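Local coordinates for nitronate monooxygenase family protein (Pseudomonas aeruginosa, PDB 4QIT) that oxidises alkyl nitronates such as propionate 3-nitronate with molecular oxygen, using flavin mononucleotide as cofactor, at residues 32-37 and 246-251. The protein carries 1 engineered substitution. Numbering follows the deposited sequence.
Sequences PALAAA and TAFVLC. With FMN (flavin mononucleotide), chain C.
The phosphate oxygen O3P of the flavin mononucleotide is gripped twice by T246: the backbone N donates to it at 2.9 Å, with an N-H...O angle of 155°, and the hydroxyl OG1 also donates to O3P, although their 2.5 Å separation is so short that its exact length is doubtful. T246 begins the short, weakly bonded helix 246-249, which follows the last strand, 241-244, of the TIM barrel; a phosphate site after the C-terminal end of the eighth strand recurs in many FMN-binding TIM barrels. The threonine's first torsion (-59°) keeps OG1 beside its own backbone N, which lets both groups converge on one oxygen, and G333 N is hydrogen-bonded to the same hydroxyl. Within 246-251 two i to i+3 backbone bonds form, V249 N to T246 O at 3.1 Å and C251 N to F248 O at 3.2 Å.

Further along this segment the chain leaves the cofactor and meets helix 32-41, which comes after the first barrel strand, 21-23, and the loop that carries L27, whose N is hydrogen-bonded to the cofactor. The meeting is wholly apolar and joins helix 32-41 to the segment that binds the phosphate. All three side chains involved are buried, and helix 344-355 packs against them, A344 touching both L34 and C251 and L347 touching F248. With CG anti to the backbone N (chi1 175°), the side chain of L34 extends toward segment 246-251 and brings a single methyl, CD1, up against two neighbours: CB of C251 at 4.1 Å and, approached obliquely, CD1 of the F248 ring at 4.2 Å.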
ATOM      1  N   PRO A  32      14.408  26.058  -5.949  1.00 13.50           N
ATOM      2  CA  PRO A  32      15.853  26.004  -6.190  1.00 13.51           C
ATOM      3  C   PRO A  32      16.684  25.938  -4.901  1.00 12.02           C
ATOM      4  O   PRO A  32      17.691  25.221  -4.880  1.00 12.46           O
ATOM      5  CB  PRO A  32      16.121  27.303  -6.958  1.00 14.03           C
ATOM      6  CG  PRO A  32      14.852  27.524  -7.722  1.00 17.23           C
ATOM      7  CD  PRO A  32      13.762  27.122  -6.741  1.00 14.30           C
ATOM      8  N   ALA A  33      16.278  26.652  -3.851  1.00 12.15           N
ATOM      9  CA  ALA A  33      17.000  26.594  -2.581  1.00 13.34           C
ATOM     10  C   ALA A  33      17.000  25.181  -1.985  1.00 13.68           C
ATOM     11  O   ALA A  33      18.031  24.714  -1.503  1.00 12.16           O
ATOM     12  CB  ALA A  33      16.429  27.596  -1.587  1.00 13.81           C
ATOM     13  N   LEU A  34      15.850  24.508  -2.018  1.00 12.73           N
ATOM     14  CA  LEU A  34      15.760  23.152  -1.474  1.00 12.21           C
ATOM     15  C   LEU A  34      16.628  22.189  -2.283  1.00 11.38           C
ATOM     16  O   LEU A  34      17.407  21.414  -1.713  1.00 11.75           O
ATOM     17  CB  LEU A  34      14.300  22.667  -1.446  1.00  9.96           C
ATOM     18  CG  LEU A  34      14.144  21.210  -1.005  1.00 10.38           C
ATOM     19  CD1 LEU A  34      14.639  21.018   0.412  1.00 13.55           C
ATOM     20  CD2 LEU A  34      12.689  20.774  -1.123  1.00 11.79           C
ATOM     21  N   ALA A  35      16.494  22.248  -3.609  1.00 10.99           N
ATOM     22  CA  ALA A  35      17.251  21.391  -4.508  1.00 10.36           C
ATOM     23  C   ALA A  35      18.753  21.585  -4.314  1.00 10.16           C
ATOM     24  O   ALA A  35      19.513  20.612  -4.218  1.00 11.19           O
ATOM     25  CB  ALA A  35      16.854  21.659  -5.973  1.00 11.29           C
ATOM     26  N   ALA A  36      19.184  22.843  -4.241  1.00 12.57           N
ATOM     27  CA  ALA A  36      20.613  23.122  -4.141  1.00 12.57           C
ATOM     28  C   ALA A  36      21.177  22.649  -2.811  1.00 12.71           C
ATOM     29  O   ALA A  36      22.305  22.158  -2.752  1.00 12.53           O
ATOM     30  CB  ALA A  36      20.880  24.593  -4.338  1.00 13.88           C
ATOM     31  N   ALA A  37      20.394  22.796  -1.749  1.00 11.28           N
ATOM     32  CA  ALA A  37      20.819  22.348  -0.427  1.00 10.66           C
ATOM     33  C   ALA A  37      21.064  20.838  -0.403  1.00 12.51           C
ATOM     34  O   ALA A  37      22.084  20.365   0.111  1.00 13.04           O
ATOM     35  CB  ALA A  37      19.806  22.759   0.631  1.00 12.67           C
ATOM     36  N   THR A 246       7.855  13.730   1.187  1.00  7.73           N
ATOM     37  CA  THR A 246       7.265  14.182   2.448  1.00  8.12           C
ATOM     38  C   THR A 246       8.326  14.568   3.480  1.00  9.20           C
ATOM     39  O   THR A 246       8.179  15.567   4.189  1.00  9.88           O
ATOM     40  CB  THR A 246       6.339  13.096   3.017  1.00  7.73           C
ATOM     41  OG1 THR A 246       5.319  12.817   2.052  1.00  9.84           O
ATOM     42  CG2 THR A 246       5.676  13.554   4.309  1.00  9.92           C
ATOM     43  N   ALA A 247       9.420  13.812   3.523  1.00  8.05           N
ATOM     44  CA  ALA A 247      10.503  14.096   4.480  1.00  8.39           C
ATOM     45  C   ALA A 247      11.106  15.497   4.329  1.00 10.48           C
ATOM     46  O   ALA A 247      11.632  16.048   5.310  1.00 10.95           O
ATOM     47  CB  ALA A 247      11.587  13.052   4.380  1.00  8.95           C
ATOM     48  N   PHE A 248      11.026  16.074   3.128  1.00 10.22           N
ATOM     49  CA  PHE A 248      11.642  17.380   2.866  1.00  9.01           C
ATOM     50  C   PHE A 248      10.661  18.545   2.902  1.00  9.98           C
ATOM     51  O   PHE A 248      11.068  19.700   2.784  1.00 10.71           O
ATOM     52  CB  PHE A 248      12.428  17.381   1.543  1.00  9.38           C
ATOM     53  CG  PHE A 248      13.695  16.569   1.596  1.00  9.39           C
ATOM     54  CD1 PHE A 248      14.874  17.135   2.061  1.00  9.73           C
ATOM     55  CD2 PHE A 248      13.694  15.237   1.225  1.00 10.84           C
ATOM     56  CE1 PHE A 248      16.046  16.399   2.128  1.00 11.42           C
ATOM     57  CE2 PHE A 248      14.859  14.485   1.285  1.00 11.72           C
ATOM     58  CZ  PHE A 248      16.037  15.069   1.748  1.00 11.73           C
ATOM     59  N   VAL A 249       9.374  18.257   3.081  1.00 10.16           N
ATOM     60  CA  VAL A 249       8.357  19.309   3.054  1.00 10.70           C
ATOM     61  C   VAL A 249       8.556  20.371   4.139  1.00  9.87           C
ATOM     62  O   VAL A 249       8.421  21.573   3.885  1.00 10.81           O
ATOM     63  CB  VAL A 249       6.931  18.718   3.121  1.00  9.60           C
ATOM     64  CG1 VAL A 249       5.903  19.821   3.293  1.00 12.68           C
ATOM     65  CG2 VAL A 249       6.644  17.920   1.843  1.00 12.94           C
ATOM     66  N   LEU A 250       8.890  19.920   5.344  1.00 10.00           N
ATOM     67  CA  LEU A 250       9.095  20.826   6.476  1.00 10.50           C
ATOM     68  C   LEU A 250      10.435  21.567   6.474  1.00 10.47           C
ATOM     69  O   LEU A 250      10.673  22.414   7.343  1.00 11.74           O
ATOM     70  CB  LEU A 250       8.922  20.077   7.797  1.00  9.84           C
ATOM     71  CG  LEU A 250       7.536  19.495   8.053  1.00 11.87           C
ATOM     72  CD1 LEU A 250       7.555  18.752   9.369  1.00 11.74           C
ATOM     73  CD2 LEU A 250       6.473  20.585   8.079  1.00 14.92           C
ATOM     74  N   CYS A 251      11.307  21.253   5.522  1.00 11.26           N
ATOM     75  CA  CYS A 251      12.580  21.973   5.421  1.00 10.35           C
ATOM     76  C   CYS A 251      12.279  23.446   5.194  1.00 12.69           C
ATOM     77  O   CYS A 251      11.346  23.788   4.471  1.00 10.54           O
ATOM     78  CB  CYS A 251      13.433  21.447   4.268  1.00 10.83           C
ATOM     79  SG  CYS A 251      14.006  19.760   4.488  1.00 11.92           S
TER
HETATM   80  N1  FMN C 401       6.167  13.759  -8.264  1.00 26.23           N
HETATM   81  C2  FMN C 401       6.352  14.312  -9.524  1.00 22.75           C
HETATM   82  O2  FMN C 401       6.724  13.591 -10.441  1.00 31.43           O
HETATM   83  N3  FMN C 401       6.158  15.655  -9.758  1.00 21.59           N
HETATM   84  C4  FMN C 401       5.738  16.454  -8.716  1.00 21.28           C
HETATM   85  O4  FMN C 401       5.537  17.655  -8.878  1.00 20.96           O
HETATM   86  C4A FMN C 401       5.540  15.905  -7.462  1.00 27.42           C
HETATM   87  N5  FMN C 401       5.119  16.729  -6.451  1.00 27.68           N
HETATM   88  C5A FMN C 401       4.929  16.234  -5.183  1.00 23.83           C
HETATM   89  C6  FMN C 401       4.516  17.110  -4.189  1.00 22.71           C
HETATM   90  C7  FMN C 401       4.324  16.666  -2.898  1.00 21.93           C
HETATM   91  C7M FMN C 401       3.900  17.679  -1.873  1.00 23.97           C
HETATM   92  C8  FMN C 401       4.522  15.318  -2.595  1.00 21.00           C
HETATM   93  C8M FMN C 401       4.296  14.817  -1.198  1.00 22.62           C
HETATM   94  C9  FMN C 401       4.932  14.437  -3.603  1.00 23.22           C
HETATM   95  C9A FMN C 401       5.144  14.891  -4.910  1.00 24.50           C
HETATM   96  N10 FMN C 401       5.561  14.041  -5.936  1.00 25.57           N
HETATM   97  C10 FMN C 401       5.751  14.554  -7.217  1.00 24.26           C
HETATM   98  C1' FMN C 401       5.770  12.571  -5.669  1.00 23.08           C
HETATM   99  C2' FMN C 401       7.208  12.221  -5.328  1.00 23.73           C
HETATM  100  O2' FMN C 401       7.983  12.242  -6.500  1.00 23.23           O
HETATM  101  C3' FMN C 401       7.305  10.825  -4.730  1.00 20.65           C
HETATM  102  O3' FMN C 401       6.563   9.878  -5.470  1.00 19.08           O
HETATM  103  C4' FMN C 401       6.722  10.880  -3.336  1.00 18.01           C
HETATM  104  O4' FMN C 401       7.044  12.123  -2.738  1.00 20.42           O
HETATM  105  C5' FMN C 401       7.340   9.767  -2.507  1.00 17.85           C
HETATM  106  O5' FMN C 401       6.491   9.634  -1.409  1.00 10.56           O
HETATM  107  P   FMN C 401       6.889  10.194   0.026  1.00  7.93           P
HETATM  108  O1P FMN C 401       8.386  10.327   0.117  1.00 10.49           O
HETATM  109  O2P FMN C 401       6.310   9.245   1.030  1.00  8.78           O
HETATM  110  O3P FMN C 401       6.255  11.543   0.103  1.00 10.36           O